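Local coordinates for protein MJ1225 (Methanocaldococcus jannaschii, PDB 3KH5) that binds adenine nucleotides through its CBS domains and is a putative archaeal homologue of the gamma subunit of AMP-activated protein kinase, its own function still unknown, at residues 10-15 and 33-38; 16-21 and 39-44; 97-102 and 120-125; 22-27 and 80-85. One frame throughout, in Å; residues are numbered along the deposited sequence.

Interaction 1. Residues 10-15 and 33-38; sequences QNKKIV and NKYRRL. With ADP (adenosine-5'-diphosphate), chain B; ADP (adenosine-5'-diphosphate), chain D.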
# COMPACT_ATOMS: atom_id res chain seq x y z
N GLN A 10 -14.85 10.05 2.52
CA GLN A 10 -14.70 10.69 1.23
C GLN A 10 -15.96 10.51 0.40
O GLN A 10 -16.33 9.39 0.03
CB GLN A 10 -13.50 10.11 0.52
CG GLN A 10 -13.06 8.82 1.18
CD GLN A 10 -12.33 7.89 0.25
OE1 GLN A 10 -11.41 7.15 0.67
NE2 GLN A 10 -12.74 7.91 -1.02
N ASN A 11 -16.58 11.64 0.12
CA ASN A 11 -17.92 11.71 -0.45
C ASN A 11 -17.94 11.27 -1.90
O ASN A 11 -19.01 11.23 -2.53
CB ASN A 11 -18.38 13.16 -0.39
CG ASN A 11 -17.57 14.05 -1.31
OD1 ASN A 11 -16.66 14.75 -0.86
ND2 ASN A 11 -17.88 14.01 -2.60
N LYS A 12 -16.76 10.98 -2.43
CA LYS A 12 -16.64 10.50 -3.79
C LYS A 12 -17.25 9.12 -3.96
O LYS A 12 -17.55 8.42 -2.97
CB LYS A 12 -15.16 10.48 -4.23
CG LYS A 12 -14.93 9.61 -5.46
CD LYS A 12 -13.58 9.72 -6.12
CE LYS A 12 -13.60 8.84 -7.37
NZ LYS A 12 -12.39 9.01 -8.21
N LYS A 13 -17.46 8.73 -5.21
CA LYS A 13 -17.76 7.36 -5.58
C LYS A 13 -16.53 6.48 -5.33
O LYS A 13 -15.40 6.88 -5.61
CB LYS A 13 -18.20 7.27 -7.04
CG LYS A 13 -17.22 7.84 -8.09
CD LYS A 13 -17.39 9.34 -8.32
CE LYS A 13 -18.66 9.66 -9.11
NZ LYS A 13 -19.04 11.10 -9.01
N ILE A 14 -16.76 5.28 -4.81
CA ILE A 14 -15.64 4.39 -4.57
C ILE A 14 -15.38 3.58 -5.83
O ILE A 14 -16.28 2.97 -6.40
CB ILE A 14 -15.88 3.49 -3.34
CG1 ILE A 14 -16.13 4.35 -2.09
CG2 ILE A 14 -14.70 2.54 -3.11
CD1 ILE A 14 -15.14 5.51 -1.88
N VAL A 15 -14.12 3.62 -6.27
CA VAL A 15 -13.67 2.84 -7.42
C VAL A 15 -13.56 1.36 -7.02
O VAL A 15 -12.86 1.01 -6.06
CB VAL A 15 -12.31 3.37 -7.97
CG1 VAL A 15 -11.76 2.44 -9.03
CG2 VAL A 15 -12.48 4.77 -8.53
N ASN A 33 -6.83 5.15 -12.12
CA ASN A 33 -7.50 5.94 -11.10
C ASN A 33 -6.59 6.42 -9.97
O ASN A 33 -7.02 7.21 -9.12
CB ASN A 33 -8.67 5.14 -10.51
CG ASN A 33 -9.72 4.82 -11.55
OD1 ASN A 33 -10.49 5.69 -11.96
ND2 ASN A 33 -9.77 3.57 -11.98
N LYS A 34 -5.35 5.93 -9.96
CA LYS A 34 -4.35 6.25 -8.92
C LYS A 34 -4.71 5.66 -7.55
O LYS A 34 -3.99 5.86 -6.57
CB LYS A 34 -4.11 7.76 -8.81
CG LYS A 34 -2.63 8.14 -8.71
CD LYS A 34 -2.46 9.43 -7.90
CE LYS A 34 -1.00 9.87 -7.87
NZ LYS A 34 -0.09 8.87 -7.22
N TYR A 35 -5.81 4.92 -7.50
CA TYR A 35 -6.22 4.21 -6.29
C TYR A 35 -5.60 2.84 -6.21
O TYR A 35 -5.83 1.97 -7.06
CB TYR A 35 -7.74 4.13 -6.17
CG TYR A 35 -8.36 5.50 -6.10
CD1 TYR A 35 -7.87 6.45 -5.20
CD2 TYR A 35 -9.40 5.86 -6.94
CE1 TYR A 35 -8.41 7.72 -5.14
CE2 TYR A 35 -9.95 7.14 -6.89
CZ TYR A 35 -9.45 8.06 -5.98
OH TYR A 35 -9.99 9.33 -5.92
N ARG A 36 -4.79 2.66 -5.17
CA ARG A 36 -4.07 1.42 -4.98
C ARG A 36 -4.77 0.45 -4.00
O ARG A 36 -4.16 -0.50 -3.52
CB ARG A 36 -2.62 1.72 -4.57
CG ARG A 36 -1.63 1.86 -5.76
CD ARG A 36 -2.08 2.85 -6.85
NE ARG A 36 -1.40 2.62 -8.12
CZ ARG A 36 -0.63 3.51 -8.76
NH1 ARG A 36 -0.45 4.72 -8.26
NH2 ARG A 36 -0.06 3.18 -9.91
N ARG A 37 -6.05 0.70 -3.74
CA ARG A 37 -6.87 -0.18 -2.88
C ARG A 37 -8.27 -0.30 -3.47
O ARG A 37 -9.05 0.66 -3.44
CB ARG A 37 -6.94 0.38 -1.45
CG ARG A 37 -7.80 -0.43 -0.47
CD ARG A 37 -8.04 0.33 0.85
NE ARG A 37 -6.80 0.89 1.39
CZ ARG A 37 -5.99 0.26 2.24
NH1 ARG A 37 -6.28 -0.96 2.69
NH2 ARG A 37 -4.88 0.87 2.65
N LEU A 38 -8.60 -1.48 -4.00
CA LEU A 38 -9.87 -1.69 -4.69
C LEU A 38 -10.78 -2.73 -4.05
O LEU A 38 -10.47 -3.93 -4.10
CB LEU A 38 -9.64 -2.06 -6.16
CG LEU A 38 -8.80 -1.16 -7.08
CD1 LEU A 38 -8.66 -1.80 -8.45
CD2 LEU A 38 -9.38 0.24 -7.20
PB ADP B . -4.45 3.41 -0.54
O1B ADP B . -4.79 3.83 -1.92
O2B ADP B . -2.85 3.42 -0.28
O3B ADP B . -4.88 1.90 -0.23
PA ADP B . -4.40 5.73 0.96
O1A ADP B . -3.41 6.29 -0.02
O2A ADP B . -5.29 6.76 1.89
O3A ADP B . -5.13 4.32 0.60
O5' ADP B . -5.57 6.19 -0.11
C5' ADP B . -5.44 7.23 -1.14
C4' ADP B . -6.57 8.30 -1.06
O4' ADP B . -7.66 8.09 -2.01
C3' ADP B . -7.18 8.26 0.34
O3' ADP B . -7.29 9.60 0.88
C2' ADP B . -8.56 7.62 0.18
O2' ADP B . -9.50 8.49 0.82
C1' ADP B . -8.84 7.56 -1.33
N9 ADP B . -9.14 6.19 -1.92
C8 ADP B . -8.44 5.07 -1.72
N7 ADP B . -8.99 4.07 -2.41
C5 ADP B . -10.05 4.55 -3.06
C6 ADP B . -10.99 4.00 -3.93
N6 ADP B . -10.95 2.71 -4.25
N1 ADP B . -11.96 4.79 -4.43
C2 ADP B . -12.02 6.08 -4.11
N3 ADP B . -11.13 6.63 -3.29
C4 ADP B . -10.14 5.90 -2.75
PB ADP D . -2.73 -1.74 4.09
O1B ADP D . -1.78 -1.91 5.23
O2B ADP D . -2.38 -0.41 3.22
O3B ADP D . -4.28 -1.57 4.54
PA ADP D . -1.64 -2.96 2.01
O1A ADP D . -0.31 -3.57 2.19
O2A ADP D . -2.18 -2.84 0.47
O3A ADP D . -2.78 -2.98 3.11
O5' ADP D . -2.20 -4.50 1.83
C5' ADP D . -1.72 -5.66 2.59
C4' ADP D . -2.73 -6.85 2.54
O4' ADP D . -3.87 -6.50 3.38
C3' ADP D . -3.28 -7.19 1.14
O3' ADP D . -3.37 -8.62 1.01
C2' ADP D . -4.67 -6.55 1.15
O2' ADP D . -5.60 -7.24 0.29
C1' ADP D . -5.08 -6.72 2.61
N9 ADP D . -6.10 -5.71 3.01
C8 ADP D . -6.09 -4.38 2.84
N7 ADP D . -7.21 -3.86 3.35
C5 ADP D . -7.93 -4.86 3.85
C6 ADP D . -9.16 -4.95 4.49
N6 ADP D . -9.88 -3.86 4.73
N1 ADP D . -9.60 -6.16 4.87
C2 ADP D . -8.90 -7.26 4.64
N3 ADP D . -7.72 -7.21 4.03
C4 ADP D . -7.23 -6.03 3.63
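Val15 meets Tyr35 side-on, the two side chains crossing at about a right angle, with Val15 CG2 at the ring edge 3.6 Å from Tyr35 CD2. With the valine's CG1 anti to the backbone N (chi1 172°), that methyl is directed at Leu38 CD2, 3.7 Å away, and lies beside the Asn33 amide. Asn33 ND2 bonds back to the O of Thr29 in helix 23-33. Lys12 comes at the tyrosine from the opposite direction, its chain extended, and NZ arrives in the ring plane with a weak hydrogen bond to OH.

The Tyr35 ring turns one face to the adenine of the first ADP, CD1 lying 3.4 Å from C4 of the base; the carbonyl O of Asn33 sits over the opposite face. Backbone atoms read the edge of the base: Val15 N donates to adenine N1 at 3.1 Å, while N6 gives one hydrogen to Val15 O and the other to Arg37 O, 2.9 Å away, both nearly straight. Gln10 comes to the ribose at O2'. The Arg37 guanidinium sits between two diphosphates: NE is 2.7 Å from O3B of the first ADP, while NH1 and NH2 both bond to O3B of the second, NH1 at 2.8 Å, and NH2 also reaches its O2B. Thr132, Asp135 and Arg180 also bond to the first ADP. An adenosine held in the cleft of a CBS domain, its base edge read by main-chain atoms, is consistent with the kinship to gamma-AMPK.

Interaction 2. Residues 16-21 and 39-44; sequences TVYPTT and PVVNAG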
# COMPACT_ATOMS: atom_id res chain seq x y z
N THR A 16 -14.28 0.51 -7.75
CA THR A 16 -14.34 -0.91 -7.44
C THR A 16 -14.08 -1.78 -8.66
O THR A 16 -14.09 -1.29 -9.80
CB THR A 16 -15.73 -1.31 -6.87
OG1 THR A 16 -16.74 -1.04 -7.85
CG2 THR A 16 -16.05 -0.55 -5.60
N VAL A 17 -13.84 -3.06 -8.41
CA VAL A 17 -13.89 -4.10 -9.45
C VAL A 17 -14.84 -5.23 -9.04
O VAL A 17 -15.37 -5.24 -7.92
CB VAL A 17 -12.47 -4.65 -9.81
CG1 VAL A 17 -11.56 -3.54 -10.33
CG2 VAL A 17 -11.83 -5.37 -8.62
N TYR A 18 -15.07 -6.18 -9.95
CA TYR A 18 -15.94 -7.35 -9.70
C TYR A 18 -15.10 -8.61 -9.59
O TYR A 18 -13.95 -8.62 -10.03
CB TYR A 18 -16.97 -7.50 -10.81
CG TYR A 18 -17.66 -6.20 -11.11
CD1 TYR A 18 -18.60 -5.68 -10.23
CD2 TYR A 18 -17.33 -5.47 -12.25
CE1 TYR A 18 -19.22 -4.46 -10.49
CE2 TYR A 18 -17.94 -4.25 -12.52
CZ TYR A 18 -18.89 -3.75 -11.64
OH TYR A 18 -19.50 -2.55 -11.90
N PRO A 19 -15.67 -9.69 -9.00
CA PRO A 19 -14.90 -10.93 -8.86
C PRO A 19 -14.43 -11.48 -10.20
O PRO A 19 -13.37 -12.12 -10.26
CB PRO A 19 -15.91 -11.90 -8.23
CG PRO A 19 -16.87 -11.04 -7.52
CD PRO A 19 -16.99 -9.79 -8.35
N THR A 20 -15.19 -11.22 -11.26
CA THR A 20 -14.85 -11.72 -12.59
C THR A 20 -14.01 -10.75 -13.44
O THR A 20 -13.61 -11.10 -14.55
CB THR A 20 -16.11 -12.16 -13.38
OG1 THR A 20 -17.09 -11.13 -13.32
CG2 THR A 20 -16.69 -13.44 -12.79
N THR A 21 -13.76 -9.55 -12.92
CA THR A 21 -12.81 -8.63 -13.54
C THR A 21 -11.44 -9.32 -13.54
O THR A 21 -11.04 -9.88 -12.52
CB THR A 21 -12.74 -7.30 -12.75
OG1 THR A 21 -14.05 -6.72 -12.68
CG2 THR A 21 -11.79 -6.31 -13.41
N PRO A 39 -11.92 -2.29 -3.45
CA PRO A 39 -12.96 -3.22 -3.03
C PRO A 39 -13.48 -4.03 -4.21
O PRO A 39 -13.63 -3.51 -5.32
CB PRO A 39 -14.07 -2.30 -2.50
CG PRO A 39 -13.37 -1.07 -2.08
CD PRO A 39 -12.25 -0.90 -3.07
N VAL A 40 -13.72 -5.31 -3.95
CA VAL A 40 -14.32 -6.19 -4.93
C VAL A 40 -15.77 -6.38 -4.49
O VAL A 40 -16.05 -6.77 -3.35
CB VAL A 40 -13.54 -7.52 -5.06
CG1 VAL A 40 -14.12 -8.37 -6.19
CG2 VAL A 40 -12.06 -7.25 -5.33
N VAL A 41 -16.69 -6.06 -5.39
CA VAL A 41 -18.12 -6.08 -5.09
C VAL A 41 -18.90 -6.93 -6.11
O VAL A 41 -18.44 -7.11 -7.24
CB VAL A 41 -18.73 -4.65 -5.04
CG1 VAL A 41 -18.09 -3.81 -3.94
CG2 VAL A 41 -18.65 -3.95 -6.41
N ASN A 42 -20.06 -7.45 -5.72
CA ASN A 42 -20.98 -8.06 -6.69
C ASN A 42 -21.59 -7.00 -7.60
O ASN A 42 -21.83 -5.87 -7.15
CB ASN A 42 -22.10 -8.81 -5.98
CG ASN A 42 -21.61 -9.97 -5.14
OD1 ASN A 42 -22.12 -10.21 -4.04
ND2 ASN A 42 -20.61 -10.69 -5.64
N ALA A 43 -21.87 -7.36 -8.85
CA ALA A 43 -22.30 -6.36 -9.87
C ALA A 43 -23.74 -5.75 -9.87
O ALA A 43 -23.86 -4.56 -10.18
CB ALA A 43 -21.94 -6.87 -11.28
N GLY A 44 -24.81 -6.46 -9.53
CA GLY A 44 -24.89 -7.50 -8.53
C GLY A 44 -25.76 -6.76 -7.53
O GLY A 44 -26.67 -6.00 -7.92
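Pro39 begins the part of strand 37-41 on which the loop before helix 23-33 lies down, within the first CBS repeat. Its carbonyl O accepts from Val17 N at 3.1 Å, nearly straight on, and its ring carbon CB lies near Thr16 CG2. Val40 faces Val17 in a single beta bridge. Its CG1, anti to the backbone N (chi1 -174°), is carried along the loop to Pro19 CD at 3.9 Å, while CG2 meets Val17 CG2. Val41 closes the bridge by giving its N-H to Val17 O at 3.0 Å, and its CG2 packs against the side chain of Thr16; its own O receives the CA-H of Tyr18 and lies near the plane of the tyrosine ring, at the edge. Asn42 turns its amide oxygen to Asn45, beyond the strand. Ala43 then brings its methyl to the Tyr18 ring, CB standing 3.7 Å from CD1. A serine in place of Tyr18 would probably leave Ala43 CB and Val41 CG2 without the ring that packs on them. From Tyr18 to Thr21 the loop makes a type I turn, closed by Thr21 N to Tyr18 O and reinforced by Tyr18 N donating to Thr21 OG1 at 3.0 Å.

Interaction 3. Residues 97-102 and 120-125; sequences LKENAD and IVNDEN
A beta-alpha-beta unit of the second CBS repeat, strand 97-98, helix 103-112 and strand 117-121, brings its two strands side by side here as parallel neighbours. Leu97 pairs with Ile120 and Lys98 with Val121. Val121 N donates to Leu97 O at 2.7 Å with an N-H...O angle of 166°, and Glu99 N returns a weak bond to Val121 O. The same two carbonyls also take CA-H contacts, from Ile120 and Lys98 respectively.

The sheet's two faces differ. On that of Leu97 and Ile120, both buried, Leu97 CB approaches Ile120 CG1, and the leucine also packs on Ala106 and Thr109 of the connecting helix. Ile120 CG2 stands anti to the backbone N and thereby reaches past the strand to Glu99 CA at 3.7 Å. On the face of Lys98 and Val121 the lysine chain bends at chi2 (-69°), bringing NZ back over the neighbouring strand to 4.0 Å from Val121 CG2. Its ammonium group is 4.7 Å from Asp123 OD1, too far for a salt bridge, though the opposite charges probably attract weakly.

Past the strand ends, Glu99 and Asn122 run side by side and point the same way, their carboxylate and amide planes 61° apart. The meeting there is with carbon: Glu99 OE2 lies 3.1 Å from Asn122 CB. The amide instead serves its own turn, a type I turn from Asn122 to Asn125. Asn122 OD1 accepts from Gln126 N and also forms an Asx turn, taking the N-H of Glu124 at 2.9 Å from above the carbonyl plane.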
# COMPACT_ATOMS: atom_id res chain seq x y z
N LEU A 97 -16.11 -1.54 8.14
CA LEU A 97 -16.83 -0.80 9.18
C LEU A 97 -18.31 -0.59 8.82
O LEU A 97 -18.65 -0.42 7.64
CB LEU A 97 -16.16 0.55 9.47
CG LEU A 97 -14.69 0.59 9.89
CD1 LEU A 97 -14.10 1.97 9.68
CD2 LEU A 97 -14.46 0.12 11.33
N LYS A 98 -19.18 -0.63 9.83
CA LYS A 98 -20.62 -0.39 9.68
C LYS A 98 -20.86 1.10 9.44
O LYS A 98 -20.06 1.92 9.90
CB LYS A 98 -21.38 -0.85 10.93
CG LYS A 98 -21.33 -2.36 11.18
CD LYS A 98 -22.14 -3.12 10.13
CE LYS A 98 -21.73 -4.58 10.05
NZ LYS A 98 -22.28 -5.23 8.81
N GLU A 99 -21.93 1.45 8.73
CA GLU A 99 -22.17 2.87 8.40
C GLU A 99 -22.40 3.78 9.61
O GLU A 99 -22.33 5.02 9.50
CB GLU A 99 -23.24 3.08 7.30
CG GLU A 99 -24.57 2.34 7.49
CD GLU A 99 -25.59 2.64 6.37
OE1 GLU A 99 -25.37 3.59 5.58
OE2 GLU A 99 -26.61 1.93 6.30
N ASN A 100 -22.64 3.17 10.77
CA ASN A 100 -22.78 3.92 12.03
C ASN A 100 -21.56 3.85 12.95
O ASN A 100 -21.65 4.20 14.13
CB ASN A 100 -24.05 3.50 12.79
CG ASN A 100 -24.01 2.05 13.27
OD1 ASN A 100 -24.00 1.11 12.47
ND2 ASN A 100 -24.01 1.87 14.59
N ALA A 101 -20.42 3.41 12.41
CA ALA A 101 -19.16 3.36 13.16
C ALA A 101 -18.64 4.77 13.42
O ALA A 101 -18.79 5.66 12.57
CB ALA A 101 -18.13 2.55 12.40
N ASP A 102 -18.03 4.98 14.58
CA ASP A 102 -17.39 6.26 14.88
C ASP A 102 -15.89 6.19 14.63
O ASP A 102 -15.33 5.10 14.42
CB ASP A 102 -17.67 6.70 16.33
CG ASP A 102 -16.71 6.08 17.33
OD1 ASP A 102 -16.39 4.88 17.18
OD2 ASP A 102 -16.29 6.80 18.26
N ILE A 120 -16.69 0.92 4.12
CA ILE A 120 -17.79 1.17 5.03
C ILE A 120 -19.02 0.55 4.39
O ILE A 120 -19.34 0.84 3.23
CB ILE A 120 -17.99 2.68 5.29
CG1 ILE A 120 -16.78 3.24 6.04
CG2 ILE A 120 -19.26 2.92 6.12
CD1 ILE A 120 -16.49 4.70 5.72
N VAL A 121 -19.70 -0.32 5.14
CA VAL A 121 -20.83 -1.06 4.60
C VAL A 121 -22.11 -0.85 5.41
O VAL A 121 -22.05 -0.45 6.58
CB VAL A 121 -20.55 -2.60 4.51
CG1 VAL A 121 -19.31 -2.88 3.66
CG2 VAL A 121 -20.42 -3.23 5.90
N ASN A 122 -23.25 -1.10 4.78
CA ASN A 122 -24.51 -1.08 5.51
C ASN A 122 -24.81 -2.44 6.11
O ASN A 122 -23.93 -3.31 6.15
CB ASN A 122 -25.66 -0.55 4.63
CG ASN A 122 -25.97 -1.45 3.44
OD1 ASN A 122 -25.55 -2.60 3.38
ND2 ASN A 122 -26.71 -0.90 2.48
N ASP A 123 -26.04 -2.63 6.58
CA ASP A 123 -26.41 -3.87 7.25
C ASP A 123 -26.47 -5.08 6.30
O ASP A 123 -26.38 -6.22 6.75
CB ASP A 123 -27.70 -3.71 8.06
CG ASP A 123 -27.45 -3.14 9.46
OD1 ASP A 123 -26.27 -2.96 9.85
OD2 ASP A 123 -28.44 -2.89 10.19
N GLU A 124 -26.58 -4.82 4.99
CA GLU A 124 -26.56 -5.89 3.99
C GLU A 124 -25.15 -6.16 3.45
O GLU A 124 -24.99 -6.94 2.51
CB GLU A 124 -27.50 -5.59 2.80
CG GLU A 124 -28.41 -4.37 2.95
CD GLU A 124 -29.49 -4.54 4.00
OE1 GLU A 124 -29.85 -3.54 4.65
OE2 GLU A 124 -29.99 -5.68 4.18
N ASN A 125 -24.15 -5.50 4.03
CA ASN A 125 -22.76 -5.59 3.56
C ASN A 125 -22.54 -4.93 2.19
O ASN A 125 -21.55 -5.19 1.50
CB ASN A 125 -22.26 -7.04 3.57
CG ASN A 125 -20.74 -7.15 3.50
OD1 ASN A 125 -20.02 -6.54 4.30
ND2 ASN A 125 -20.24 -7.94 2.55

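Interaction 4. Residues 22-27 and 80-85; sequences TIRKAL and AAINEP
Ile23 and Arg24, in the first turn of helix 23-33, which starts with Thr22 as its N-cap, hand their backbone N-H groups to the type I turn from Ala81 to Glu84. Ile23 N donates to Glu84 O at 2.9 Å. Arg24 N donates to Ile82 O at 2.8 Å, in the carbonyl plane and on a lone pair. Thus two carbonyls from a distant part of the chain satisfy two N-H groups that an opening helical turn cannot pair internally. Beside them Thr22 CG2 touches Asn83 O at 3.3 Å.

Around these bonds the side chains close up. The Ile82 and Ile23 side chains cross at about a right angle, their CG2 methyls 3.9 Å apart, while the other branch of Ile82 carries CD1 along the extended Arg24 chain, 3.8 Å from both CB and CG, with the guanidinium passing it edge-on. Ile23 CD1 reaches Glu84 CB, and Phe60 of helix 54-63 packs against both isoleucines. Glu84 turns its carboxylate away, to His74.

Further out, the turn presents the accepting carbonyls, and the N-cap sets the helix start. A valine in place of Thr22 would probably leave Lys25 N without its capping partner and the helix start less firmly set against the turn. With chi1 at 63°, Thr22 OG1 lies between the backbone N and the carbonyl carbon, and from there it accepts from Lys25 N at 3.0 Å.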
# COMPACT_ATOMS: atom_id res chain seq x y z
N THR A 22 -10.75 -9.31 -14.68
CA THR A 22 -9.42 -9.93 -14.76
C THR A 22 -8.42 -9.17 -13.92
O THR A 22 -8.58 -7.97 -13.67
CB THR A 22 -8.87 -10.00 -16.21
OG1 THR A 22 -8.69 -8.67 -16.71
CG2 THR A 22 -9.80 -10.77 -17.13
N ILE A 23 -7.37 -9.87 -13.48
CA ILE A 23 -6.22 -9.24 -12.84
C ILE A 23 -5.66 -8.08 -13.69
O ILE A 23 -5.40 -6.99 -13.16
CB ILE A 23 -5.10 -10.28 -12.52
CG1 ILE A 23 -5.58 -11.25 -11.43
CG2 ILE A 23 -3.80 -9.59 -12.10
CD1 ILE A 23 -4.81 -12.58 -11.37
N ARG A 24 -5.50 -8.31 -15.00
CA ARG A 24 -5.03 -7.26 -15.92
C ARG A 24 -5.89 -6.00 -15.82
O ARG A 24 -5.36 -4.90 -15.65
CB ARG A 24 -4.95 -7.73 -17.40
CG ARG A 24 -4.35 -6.64 -18.38
CD ARG A 24 -4.35 -7.03 -19.89
NE ARG A 24 -3.95 -5.91 -20.78
CZ ARG A 24 -2.76 -5.80 -21.39
NH1 ARG A 24 -1.81 -6.71 -21.21
NH2 ARG A 24 -2.52 -4.75 -22.17
N LYS A 25 -7.21 -6.16 -15.92
CA LYS A 25 -8.15 -5.03 -15.85
C LYS A 25 -8.13 -4.35 -14.48
O LYS A 25 -8.27 -3.12 -14.40
CB LYS A 25 -9.58 -5.48 -16.22
CG LYS A 25 -10.63 -4.36 -16.27
CD LYS A 25 -10.57 -3.55 -17.56
CE LYS A 25 -11.60 -2.42 -17.58
NZ LYS A 25 -11.50 -1.58 -18.81
N ALA A 26 -7.98 -5.14 -13.42
CA ALA A 26 -7.84 -4.60 -12.06
C ALA A 26 -6.59 -3.72 -11.95
O ALA A 26 -6.65 -2.64 -11.36
CB ALA A 26 -7.79 -5.73 -11.04
N LEU A 27 -5.49 -4.18 -12.54
CA LEU A 27 -4.24 -3.41 -12.58
C LEU A 27 -4.39 -2.07 -13.30
O LEU A 27 -3.89 -1.05 -12.84
CB LEU A 27 -3.14 -4.21 -13.27
CG LEU A 27 -2.35 -5.23 -12.46
CD1 LEU A 27 -1.50 -6.08 -13.39
CD2 LEU A 27 -1.48 -4.53 -11.43
N ALA A 80 -0.70 -14.60 -19.70
CA ALA A 80 -1.87 -15.48 -19.60
C ALA A 80 -2.49 -15.43 -18.21
O ALA A 80 -3.72 -15.39 -18.07
CB ALA A 80 -1.51 -16.90 -19.98
N ALA A 81 -1.64 -15.43 -17.18
CA ALA A 81 -2.07 -15.46 -15.78
C ALA A 81 -2.92 -14.26 -15.41
O ALA A 81 -3.86 -14.37 -14.62
CB ALA A 81 -0.87 -15.57 -14.85
N ILE A 82 -2.60 -13.11 -16.00
CA ILE A 82 -3.36 -11.89 -15.71
C ILE A 82 -4.74 -11.85 -16.35
O ILE A 82 -5.52 -10.93 -16.10
CB ILE A 82 -2.57 -10.59 -16.03
CG1 ILE A 82 -2.13 -10.55 -17.49
CG2 ILE A 82 -1.40 -10.43 -15.06
CD1 ILE A 82 -1.53 -9.22 -17.93
N ASN A 83 -5.05 -12.86 -17.17
CA ASN A 83 -6.42 -13.04 -17.67
C ASN A 83 -7.34 -13.76 -16.68
O ASN A 83 -8.56 -13.80 -16.89
CB ASN A 83 -6.43 -13.70 -19.06
CG ASN A 83 -6.11 -12.72 -20.19
OD1 ASN A 83 -6.04 -11.51 -19.97
ND2 ASN A 83 -5.91 -13.25 -21.39
N GLU A 84 -6.77 -14.30 -15.60
CA GLU A 84 -7.55 -14.89 -14.51
C GLU A 84 -8.41 -13.83 -13.82
O GLU A 84 -8.00 -12.67 -13.72
CB GLU A 84 -6.63 -15.54 -13.47
CG GLU A 84 -5.88 -16.77 -13.96
CD GLU A 84 -6.71 -18.05 -13.94
OE1 GLU A 84 -6.22 -19.07 -14.46
OE2 GLU A 84 -7.84 -18.04 -13.41
N PRO A 85 -9.61 -14.22 -13.35
CA PRO A 85 -10.45 -13.31 -12.57
C PRO A 85 -9.76 -12.91 -11.27
O PRO A 85 -9.04 -13.71 -10.67
CB PRO A 85 -11.71 -14.13 -12.30
CG PRO A 85 -11.28 -15.54 -12.40
CD PRO A 85 -10.22 -15.56 -13.46

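Interactions 1 and 2 share strand 37-41 and the loop before helix 23-33, and touch where Val15 O meets Pro39 CD. Interaction 1 is a surface contact whose side chains and backbone also line a nucleotide site; interaction 2, partly buried, is backbone bridging with valines and prolines. Interaction 4 takes up the same chain at the start of helix 23-33 and leans on interaction 2 through Pro19 and Pro85; there the chemistry is helix capping, with isoleucines beneath. Interaction 3 stands apart in the second CBS repeat, about 18 Å between centres from interaction 2, and pairs true parallel strands, buried on the face of Leu97 and Ile120, with an exposed lysine beside buried Val121 on the other.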